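Local coordinates for protein Cg10997-pa (Drosophila melanogaster, PDB 2YV7) that might insert into membranes and form pH-dependent chloride channels, passing there from a soluble, globular form with a glutathione transferase fold, at residues 44-47 / 48-51; 50-53 / 54-57; 101-104 / 105-109; 169-172 / 173-177. One frame throughout, in Å; residues are numbered along the deposited sequence.

Contact 1: residues 44-47 / 48-51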
loop_
_atom_site.group_PDB
_atom_site.type_symbol
_atom_site.label_atom_id
_atom_site.label_comp_id
_atom_site.label_asym_id
_atom_site.label_seq_id
_atom_site.Cartn_x
_atom_site.Cartn_y
_atom_site.Cartn_z
ATOM N N GLN A 44 0.625 -4.634 0.608
ATOM C CA GLN A 44 1.529 -3.518 0.679
ATOM C C GLN A 44 1.305 -2.685 1.964
ATOM O O GLN A 44 2.256 -2.208 2.605
ATOM C CB GLN A 44 1.461 -2.651 -0.627
ATOM C CG GLN A 44 2.664 -1.684 -0.590
ATOM C CD GLN A 44 2.759 -0.635 -1.699
ATOM O OE1 GLN A 44 2.003 -0.657 -2.651
ATOM N NE2 GLN A 44 3.745 0.283 -1.562
ATOM N N GLU A 45 0.039 -2.519 2.325
ATOM C CA GLU A 45 -0.326 -1.720 3.496
ATOM C C GLU A 45 0.348 -2.336 4.769
ATOM O O GLU A 45 0.970 -1.630 5.544
ATOM C CB GLU A 45 -1.844 -1.675 3.689
ATOM C CG GLU A 45 -2.129 -0.863 4.947
ATOM C CD GLU A 45 -3.606 -0.632 5.252
ATOM O OE1 GLU A 45 -4.437 -0.929 4.419
ATOM O OE2 GLU A 45 -3.947 -0.144 6.365
ATOM N N TYR A 46 0.189 -3.623 4.943
ATOM C CA TYR A 46 0.714 -4.302 6.161
ATOM C C TYR A 46 2.240 -4.469 6.090
ATOM O O TYR A 46 2.916 -4.361 7.112
ATOM C CB TYR A 46 -0.041 -5.609 6.491
ATOM C CG TYR A 46 -1.543 -5.424 6.582
ATOM C CD1 TYR A 46 -2.080 -4.196 7.005
ATOM C CD2 TYR A 46 -2.435 -6.410 6.130
ATOM C CE1 TYR A 46 -3.460 -3.964 7.030
ATOM C CE2 TYR A 46 -3.809 -6.190 6.177
ATOM C CZ TYR A 46 -4.304 -4.966 6.620
ATOM O OH TYR A 46 -5.684 -4.744 6.617
ATOM N N PHE A 47 2.797 -4.665 4.892
ATOM C CA PHE A 47 4.248 -4.625 4.695
ATOM C C PHE A 47 4.746 -3.269 5.193
ATOM O O PHE A 47 5.689 -3.159 5.939
ATOM C CB PHE A 47 4.498 -4.844 3.180
ATOM C CG PHE A 47 5.942 -5.106 2.760
ATOM C CD1 PHE A 47 7.054 -4.565 3.452
ATOM C CD2 PHE A 47 6.178 -5.830 1.599
ATOM C CE1 PHE A 47 8.384 -4.793 2.994
ATOM C CE2 PHE A 47 7.523 -6.083 1.145
ATOM C CZ PHE A 47 8.610 -5.539 1.843
ATOM N N MET A 48 4.088 -2.181 4.752
ATOM C CA MET A 48 4.521 -0.856 5.150
ATOM C C MET A 48 4.434 -0.651 6.679
ATOM O O MET A 48 5.355 -0.088 7.235
ATOM C CB MET A 48 3.660 0.209 4.433
ATOM C CG MET A 48 4.148 0.386 3.020
ATOM S SD MET A 48 3.353 1.801 2.180
ATOM C CE MET A 48 4.146 3.158 3.037
ATOM N N ASP A 49 3.320 -1.049 7.312
ATOM C CA ASP A 49 3.137 -0.876 8.780
ATOM C C ASP A 49 4.281 -1.592 9.481
ATOM O O ASP A 49 4.962 -1.010 10.339
ATOM C CB ASP A 49 1.807 -1.497 9.212
ATOM C CG ASP A 49 0.631 -0.634 8.861
ATOM O OD1 ASP A 49 0.836 0.578 8.815
ATOM O OD2 ASP A 49 -0.448 -1.181 8.793
ATOM N N LEU A 50 4.531 -2.822 9.051
ATOM C CA LEU A 50 5.549 -3.624 9.786
ATOM C C LEU A 50 6.986 -3.097 9.575
ATOM O O LEU A 50 7.846 -3.123 10.470
ATOM C CB LEU A 50 5.386 -5.086 9.382
ATOM C CG LEU A 50 4.124 -5.751 9.925
ATOM C CD1 LEU A 50 3.787 -7.091 9.147
ATOM C CD2 LEU A 50 4.169 -5.963 11.457
ATOM N N TYR A 51 7.250 -2.628 8.364
ATOM C CA TYR A 51 8.543 -2.053 8.041
ATOM C C TYR A 51 8.800 -0.854 8.934
ATOM O O TYR A 51 9.929 -0.681 9.441
ATOM C CB TYR A 51 8.625 -1.711 6.528
ATOM C CG TYR A 51 10.036 -1.377 6.083
ATOM C CD1 TYR A 51 10.598 -0.137 6.396
ATOM C CD2 TYR A 51 10.824 -2.334 5.394
ATOM C CE1 TYR A 51 11.883 0.161 6.051
ATOM C CE2 TYR A 51 12.119 -2.031 5.014
ATOM C CZ TYR A 51 12.635 -0.773 5.360
ATOM O OH TYR A 51 13.912 -0.416 5.046
#
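Phe47 and Tyr51 sit one turn apart on helix 41-55, and their rings meet where Phe47 CE1 comes 4.2 Å from Tyr51 CD2. The tyrosine carbon lies at the edge of the phenylalanine ring, near its plane, so this is an apolar touch at the phenylalanine edge, not a stack. Both side chains start out alike, each with CG anti to its own backbone N (chi1 -169° in Phe47), which keeps the two rings on one flank of the helix. Gln44 and Met48 run side by side in the same direction, bringing Gln44 NE2 to 4.1 Å from Met48 SD. The glutamine is extended and its NE2 is hydrogen-bonded to Ser220 OG, while the methionine turns its methyl aside at the last torsion (chi3 72°). Nearer the backbone, Met48 CG packs 3.2 Å from Gln44 O.

Tyr46 and Asp49 also lie alongside each other. Asp49 OD2 reaches the ring edge in its plane, 3.9 Å from Tyr46 CD1, with carboxylate and ring turned 28° apart. Leu50 covers Tyr46 O, its CG 3.4 Å from that oxygen. Beneath the side chains the regular helical bonds continue, Met48 N to Gln44 O at 2.8 Å among them.

The helix is the crossover of the beta-alpha-beta unit 22-28, 41-55, 60-66, and is predicted to lie in the membrane after insertion. Glu45 OE2 stands 4.4 Å from Asp49 OD2 and close to Glu101 OE2, which Tyr46 OH hydrogen-bonds; such crowded carboxylates would probably hold a proton more readily than in water.

Contact 2: residues 50-53 / 54-57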
loop_
_atom_site.group_PDB
_atom_site.type_symbol
_atom_site.label_atom_id
_atom_site.label_comp_id
_atom_site.label_asym_id
_atom_site.label_seq_id
_atom_site.Cartn_x
_atom_site.Cartn_y
_atom_site.Cartn_z
ATOM N N LEU A 50 4.531 -2.822 9.051
ATOM C CA LEU A 50 5.549 -3.624 9.786
ATOM C C LEU A 50 6.986 -3.097 9.575
ATOM O O LEU A 50 7.846 -3.123 10.470
ATOM C CB LEU A 50 5.386 -5.086 9.382
ATOM C CG LEU A 50 4.124 -5.751 9.925
ATOM C CD1 LEU A 50 3.787 -7.091 9.147
ATOM C CD2 LEU A 50 4.169 -5.963 11.457
ATOM N N TYR A 51 7.250 -2.628 8.364
ATOM C CA TYR A 51 8.543 -2.053 8.041
ATOM C C TYR A 51 8.800 -0.854 8.934
ATOM O O TYR A 51 9.929 -0.681 9.441
ATOM C CB TYR A 51 8.625 -1.711 6.528
ATOM C CG TYR A 51 10.036 -1.377 6.083
ATOM C CD1 TYR A 51 10.598 -0.137 6.396
ATOM C CD2 TYR A 51 10.824 -2.334 5.394
ATOM C CE1 TYR A 51 11.883 0.161 6.051
ATOM C CE2 TYR A 51 12.119 -2.031 5.014
ATOM C CZ TYR A 51 12.635 -0.773 5.360
ATOM O OH TYR A 51 13.912 -0.416 5.046
ATOM N N LEU A 52 7.787 0.019 9.119
ATOM C CA LEU A 52 7.956 1.180 9.954
ATOM C C LEU A 52 8.288 0.742 11.403
ATOM O O LEU A 52 9.069 1.381 12.066
ATOM C CB LEU A 52 6.681 2.042 9.973
ATOM C CG LEU A 52 6.275 2.745 8.643
ATOM C CD1 LEU A 52 4.861 3.326 8.773
ATOM C CD2 LEU A 52 7.283 3.793 8.259
ATOM N N LEU A 53 7.639 -0.301 11.865
ATOM C CA LEU A 53 7.842 -0.810 13.258
ATOM C C LEU A 53 9.239 -1.437 13.430
ATOM O O LEU A 53 9.912 -1.259 14.459
ATOM C CB LEU A 53 6.756 -1.803 13.601
ATOM C CG LEU A 53 5.330 -1.209 13.738
ATOM C CD1 LEU A 53 4.347 -2.264 14.250
ATOM C CD2 LEU A 53 5.347 0.032 14.665
ATOM N N ALA A 54 9.690 -2.087 12.376
ATOM C CA ALA A 54 11.013 -2.715 12.335
ATOM C C ALA A 54 12.112 -1.659 12.209
ATOM O O ALA A 54 13.182 -1.788 12.797
ATOM C CB ALA A 54 11.058 -3.728 11.188
ATOM N N GLU A 55 11.859 -0.587 11.460
ATOM C CA GLU A 55 12.761 0.553 11.504
ATOM C C GLU A 55 12.958 1.102 12.911
ATOM O O GLU A 55 14.050 1.581 13.261
ATOM C CB GLU A 55 12.186 1.686 10.662
ATOM C CG GLU A 55 12.591 1.669 9.261
ATOM C CD GLU A 55 12.067 2.902 8.536
ATOM O OE1 GLU A 55 11.235 3.653 9.119
ATOM O OE2 GLU A 55 12.491 3.110 7.385
ATOM N N LEU A 56 11.887 1.079 13.696
ATOM C CA LEU A 56 11.881 1.575 15.065
ATOM C C LEU A 56 12.489 0.535 16.008
ATOM O O LEU A 56 12.596 0.752 17.215
ATOM C CB LEU A 56 10.453 1.937 15.490
ATOM C CG LEU A 56 9.924 3.300 15.005
ATOM C CD1 LEU A 56 8.415 3.402 15.131
ATOM C CD2 LEU A 56 10.587 4.468 15.736
ATOM N N LYS A 57 12.903 -0.581 15.417
ATOM C CA LYS A 57 13.559 -1.701 16.097
ATOM C C LYS A 57 12.742 -2.358 17.229
ATOM O O LYS A 57 13.312 -2.934 18.177
ATOM C CB LYS A 57 14.999 -1.334 16.524
ATOM C CG LYS A 57 15.882 -0.848 15.360
ATOM C CD LYS A 57 17.335 -1.212 15.572
ATOM C CE LYS A 57 18.281 -0.452 14.617
ATOM N NZ LYS A 57 19.703 -0.402 15.137
HETATM O O HOH W 1 9.819 4.065 11.207
#
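Leu50 begins the last full turn of helix 41-55 by accepting Ala54 N at its carbonyl oxygen, and the methyl of Ala54 settles against that same oxygen, with Ala54 CB 3.3 Å from Leu50 O. Tyr51 comes next. Its carbonyl takes Glu55 N, Tyr51 O lying 2.8 Å from Glu55 N, and its ring meets the glutamate side chain as well: Glu55 OE2 approaches the ring edge in plane, 3.3 Å from Tyr51 CE1, while the carboxylate is turned 68° from the ring. Glu55 CG also rests against this carbon, at 3.6 Å from Tyr51 CE1. A serine in place of Tyr51 would probably leave the carboxylate of Glu55 without the ring edge it leans on, freer to swing.

At Leu52 the bonding stretches. Leu56 N reaches Leu52 O at 3.3 Å, and water 1 donates both to Leu52 O and to Glu55 OE1, a strap that ties one carboxylate oxygen to the backbone and helps fix its rotation. Leu53 ends the segment; its carbonyl oxygen receives a weak bond from Leu56 N and a hydrogen bond from Thr58 OG1.

The chain then turns off. Lys57 has a positive phi (59°), and Lys57 N bonds to Ala54 O at 2.9 Å, closing the helix in a Schellman motif before strand 60-66. The chemistry is that of a capped helix end, where bonds lengthen, bend and change partner: a water and a hydroxyl supply donors to the carbonyls of Leu52 and Leu53, while the carboxylate of Glu55 rests against a ring edge and is bonded by that water.

Contact 3: residues 101-104 / 105-109; sequences ERHI and MKNIP
This is a local contact along the last two turns of helix 97-107, in the thioredoxin-like N-terminal domain, where the ring of His103 is covered on one face by Asn107 one turn on. Asn107 CB stands over the imidazole, 3.8 Å from the centroid of the His103 ring and 14° off its normal, a CH-pi contact. The two side chains cross at about a right angle, amide and ring planes 60° apart. Ile108 comes to the same ring from another direction, its CD1 at the edge near the ring plane.

That methyl serves two neighbours. Ile104 and Ile108 lie side by side and point the same way, with Ile104 CG1 3.9 Å from Ile108 CD1. In both, CG1 sits beside the backbone N, which sends the two longer branches along together. On the outer side Arg102 and Lys106 also run alongside each other: Arg102 CG touches Lys106 CD at 3.8 Å, and Lys106 CE lies over one face of the guanidinium. A bend at the end of the lysine (chi4 -67°) leaves Lys106 NZ 5.1 Å from Arg102 NH2, probably near enough for some mutual repulsion.

The helix closes loosely. Asn107 N bonds to His103 O at 2.8 Å, but Ile108 N makes weak bonds to both His103 O and Ile104 O as the chain leaves helical angles.

Around this turn, His103, Ile104 and Ile108 all pack on Leu87 of strand 86-89, and the two isoleucines also meet Leu50 and Leu53 of helix 41-55, filling the seam between strand and helix.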
loop_
_atom_site.group_PDB
_atom_site.type_symbol
_atom_site.label_atom_id
_atom_site.label_comp_id
_atom_site.label_asym_id
_atom_site.label_seq_id
_atom_site.Cartn_x
_atom_site.Cartn_y
_atom_site.Cartn_z
ATOM N N GLU A 101 -4.667 -6.141 11.176
ATOM C CA GLU A 101 -4.600 -4.746 11.689
ATOM C C GLU A 101 -4.697 -4.646 13.188
ATOM O O GLU A 101 -3.850 -4.016 13.846
ATOM C CB GLU A 101 -5.730 -3.886 11.099
ATOM C CG GLU A 101 -5.423 -3.537 9.740
ATOM C CD GLU A 101 -6.242 -2.376 9.118
ATOM O OE1 GLU A 101 -6.783 -1.455 9.800
ATOM O OE2 GLU A 101 -6.281 -2.407 7.888
ATOM N N ARG A 102 -5.752 -5.259 13.712
ATOM C CA ARG A 102 -6.046 -5.259 15.126
ATOM C C ARG A 102 -4.847 -5.817 15.866
ATOM O O ARG A 102 -4.441 -5.244 16.863
ATOM C CB ARG A 102 -7.335 -6.059 15.395
ATOM C CG ARG A 102 -8.132 -5.635 16.623
ATOM C CD ARG A 102 -9.610 -6.037 16.481
ATOM N NE ARG A 102 -10.472 -5.342 17.450
ATOM C CZ ARG A 102 -11.163 -5.927 18.437
ATOM N NH1 ARG A 102 -11.132 -7.251 18.610
ATOM N NH2 ARG A 102 -11.904 -5.178 19.253
ATOM N N HIS A 103 -4.244 -6.889 15.342
ATOM C CA HIS A 103 -3.052 -7.495 15.977
ATOM C C HIS A 103 -1.841 -6.567 15.976
ATOM O O HIS A 103 -1.144 -6.438 16.981
ATOM C CB HIS A 103 -2.684 -8.812 15.308
ATOM C CG HIS A 103 -1.666 -9.601 16.058
ATOM N ND1 HIS A 103 -0.311 -9.447 15.857
ATOM C CD2 HIS A 103 -1.804 -10.528 17.043
ATOM C CE1 HIS A 103 0.345 -10.269 16.657
ATOM N NE2 HIS A 103 -0.535 -10.927 17.392
ATOM N N ILE A 104 -1.588 -5.890 14.848
ATOM C CA ILE A 104 -0.488 -4.960 14.779
ATOM C C ILE A 104 -0.698 -3.868 15.798
ATOM O O ILE A 104 0.221 -3.563 16.564
ATOM C CB ILE A 104 -0.301 -4.354 13.329
ATOM C CG1 ILE A 104 0.060 -5.494 12.387
ATOM C CG2 ILE A 104 0.845 -3.280 13.318
ATOM C CD1 ILE A 104 0.171 -5.072 10.902
ATOM N N MET A 105 -1.913 -3.327 15.846
ATOM C CA MET A 105 -2.229 -2.208 16.748
ATOM C C MET A 105 -2.113 -2.589 18.222
ATOM O O MET A 105 -1.557 -1.846 19.016
ATOM C CB MET A 105 -3.661 -1.715 16.523
ATOM C CG MET A 105 -4.121 -0.775 17.602
ATOM S SD MET A 105 -5.667 0.031 17.188
ATOM C CE MET A 105 -6.861 -1.307 17.197
ATOM N N LYS A 106 -2.682 -3.728 18.580
ATOM C CA LYS A 106 -2.803 -4.098 19.988
ATOM C C LYS A 106 -1.625 -4.899 20.529
ATOM O O LYS A 106 -1.203 -4.679 21.663
ATOM C CB LYS A 106 -4.131 -4.808 20.225
ATOM C CG LYS A 106 -5.319 -3.867 20.011
ATOM C CD LYS A 106 -6.654 -4.605 19.962
ATOM C CE LYS A 106 -7.824 -3.634 20.091
ATOM N NZ LYS A 106 -7.888 -2.990 21.448
ATOM N N ASN A 107 -1.066 -5.791 19.709
ATOM C CA ASN A 107 -0.045 -6.759 20.158
ATOM C C ASN A 107 1.408 -6.558 19.714
ATOM O O ASN A 107 2.336 -7.151 20.291
ATOM C CB ASN A 107 -0.515 -8.161 19.800
ATOM C CG ASN A 107 -1.860 -8.469 20.390
ATOM O OD1 ASN A 107 -2.782 -8.931 19.703
ATOM N ND2 ASN A 107 -2.004 -8.182 21.681
ATOM N N ILE A 108 1.643 -5.718 18.712
ATOM C CA ILE A 108 3.017 -5.488 18.298
ATOM C C ILE A 108 3.536 -4.156 18.857
ATOM O O ILE A 108 2.886 -3.112 18.694
ATOM C CB ILE A 108 3.202 -5.589 16.752
ATOM C CG1 ILE A 108 2.975 -7.036 16.279
ATOM C CG2 ILE A 108 4.611 -5.120 16.360
ATOM C CD1 ILE A 108 2.681 -7.190 14.795
ATOM N N PRO A 109 4.694 -4.185 19.552
ATOM C CA PRO A 109 5.251 -2.946 20.103
ATOM C C PRO A 109 5.381 -1.899 19.023
ATOM O O PRO A 109 5.847 -2.206 17.922
ATOM C CB PRO A 109 6.649 -3.359 20.590
ATOM C CG PRO A 109 6.874 -4.767 20.058
ATOM C CD PRO A 109 5.528 -5.356 19.878
#

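Contact 4: residues 169-172 / 173-177; sequences DTMC and CFDCE
Cys172 and Asp175 grip each other at the start of helix 173-193, and Cys172 is the residue most covered here. Its backbone N donates to the aspartate in a nearly straight bond, Cys172 N to Asp175 OD2 at 2.9 Å, using the anti lone pair of that oxygen. Cys172 SG for its part, in the crowded position between its own N and carbonyl carbon (chi1 69°), accepts a weak bond from Phe174 N at 3.6 Å. The same sulfur rests obliquely against the phenylalanine, with Cys172 SG 3.8 Å from Phe174 CD2. Behind it, Cys172 O takes weak bonds from Asp175 N and Cys176 N.

Cys172 is thus the N-cap, and with Asp175 it forms a capping box, consistent with the N-capping box known at the head of the core helix in the C-terminal domain of glutathione transferase folds, here with a thiol in the capping role.

Asp175 does more than complete the box. Water 2 donates to Asp175 OD2 and to Thr170 O, tying the incoming loop to the carboxylate, while the other oxygen, OD1, is bonded to Tyr207 OH and Leu166 N. An alanine here removes the carboxylate and is likely to leave Cys172 N, Tyr207 OH and Leu166 N each without this acceptor.

Met171 adds an apolar contact. Bent at both chi2 and chi3, it folds back over the helix start and crosses the aspartate, Met171 CE lying 3.3 Å from Asp175 CB. The same methyl touches Cys176 SG at 3.7 Å, and nearer its root, at CB, the methionine packs on Leu52 of helix 41-55.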
loop_
_atom_site.group_PDB
_atom_site.type_symbol
_atom_site.label_atom_id
_atom_site.label_comp_id
_atom_site.label_asym_id
_atom_site.label_seq_id
_atom_site.Cartn_x
_atom_site.Cartn_y
_atom_site.Cartn_z
ATOM N N ASP A 169 3.826 14.917 11.044
ATOM C CA ASP A 169 5.068 14.724 10.321
ATOM C C ASP A 169 5.636 13.308 10.361
ATOM O O ASP A 169 6.664 13.073 9.767
ATOM C CB ASP A 169 6.110 15.781 10.676
ATOM C CG ASP A 169 5.601 17.225 10.442
ATOM O OD1 ASP A 169 4.940 17.491 9.389
ATOM O OD2 ASP A 169 5.872 18.112 11.317
ATOM N N THR A 170 4.968 12.404 11.086
ATOM C CA THR A 170 5.323 10.997 11.200
ATOM C C THR A 170 4.274 10.147 10.462
ATOM O O THR A 170 3.083 10.487 10.505
ATOM C CB THR A 170 5.287 10.579 12.718
ATOM O OG1 THR A 170 6.419 11.140 13.386
ATOM C CG2 THR A 170 5.307 9.051 12.919
ATOM N N MET A 171 4.720 9.058 9.841
ATOM C CA MET A 171 3.832 8.087 9.212
ATOM C C MET A 171 2.875 7.467 10.197
ATOM O O MET A 171 3.254 7.121 11.325
ATOM C CB MET A 171 4.640 6.988 8.492
ATOM C CG MET A 171 5.350 7.471 7.279
ATOM S SD MET A 171 4.161 7.554 5.910
ATOM C CE MET A 171 3.637 5.849 5.745
ATOM N N CYS A 172 1.612 7.330 9.774
ATOM C CA CYS A 172 0.690 6.469 10.503
ATOM C C CYS A 172 0.016 5.424 9.604
ATOM O O CYS A 172 0.253 5.346 8.362
ATOM C CB CYS A 172 -0.382 7.290 11.242
ATOM S SG CYS A 172 -1.506 8.054 10.102
ATOM N N CYS A 173 -0.838 4.632 10.221
ATOM C CA CYS A 173 -1.607 3.573 9.562
ATOM C C CYS A 173 -2.318 4.049 8.276
ATOM O O CYS A 173 -2.476 3.282 7.298
ATOM C CB CYS A 173 -2.620 2.908 10.516
ATOM S SG CYS A 173 -3.759 4.079 11.276
ATOM N N PHE A 174 -2.842 5.277 8.324
ATOM C CA PHE A 174 -3.668 5.778 7.215
ATOM C C PHE A 174 -2.791 6.065 6.014
ATOM O O PHE A 174 -3.242 5.912 4.879
ATOM C CB PHE A 174 -4.416 7.060 7.620
ATOM C CG PHE A 174 -5.387 6.848 8.801
ATOM C CD1 PHE A 174 -6.454 5.974 8.665
ATOM C CD2 PHE A 174 -5.234 7.549 9.984
ATOM C CE1 PHE A 174 -7.382 5.758 9.762
ATOM C CE2 PHE A 174 -6.118 7.326 11.054
ATOM C CZ PHE A 174 -7.190 6.463 10.920
ATOM N N ASP A 175 -1.550 6.486 6.255
ATOM C CA ASP A 175 -0.584 6.680 5.166
ATOM C C ASP A 175 -0.281 5.350 4.454
ATOM O O ASP A 175 -0.241 5.264 3.208
ATOM C CB ASP A 175 0.671 7.328 5.704
ATOM C CG ASP A 175 0.379 8.679 6.264
ATOM O OD1 ASP A 175 -0.086 9.568 5.459
ATOM O OD2 ASP A 175 0.520 8.786 7.489
ATOM N N CYS A 176 -0.095 4.286 5.240
ATOM C CA CYS A 176 0.193 2.988 4.648
ATOM C C CYS A 176 -1.015 2.427 3.886
ATOM O O CYS A 176 -0.879 1.570 2.974
ATOM C CB CYS A 176 0.648 2.004 5.771
ATOM S SG CYS A 176 2.059 2.652 6.664
ATOM N N GLU A 177 -2.242 2.911 4.184
ATOM C CA GLU A 177 -3.405 2.536 3.366
ATOM C C GLU A 177 -3.453 3.458 2.094
ATOM O O GLU A 177 -3.809 2.981 1.017
ATOM C CB GLU A 177 -4.713 2.780 4.143
ATOM C CG GLU A 177 -5.964 2.255 3.442
ATOM C CD GLU A 177 -7.240 2.472 4.254
ATOM O OE1 GLU A 177 -7.228 2.257 5.519
ATOM O OE2 GLU A 177 -8.245 2.843 3.619
HETATM O O HOH W 2 0.565 10.740 9.429
#

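Overall arrangement
Helix 41-55 carries contacts 1 and 2, centres 9 Å apart, and lies between the other two. On one flank it meets contact 3: Leu53 CD1 packs 3.6 Å from Ile108 CG2, and nearer the calcium end Tyr46 OH probably bonds to Glu101 OE2 at 2.7 Å. On another flank it meets contact 4, where Cys176 SG touches both Asp49 OD1 (3.2 Å) and Leu52 CD1 (3.6 Å), joining the N-terminal domain to helix 173-193. Contacts 3 and 4 do not touch; their nearest atoms are about 5 Å apart. The bound calcium, held by His83, Pro85, Leu95 and Asn97, is about 7 Å from the Tyr46 side chain.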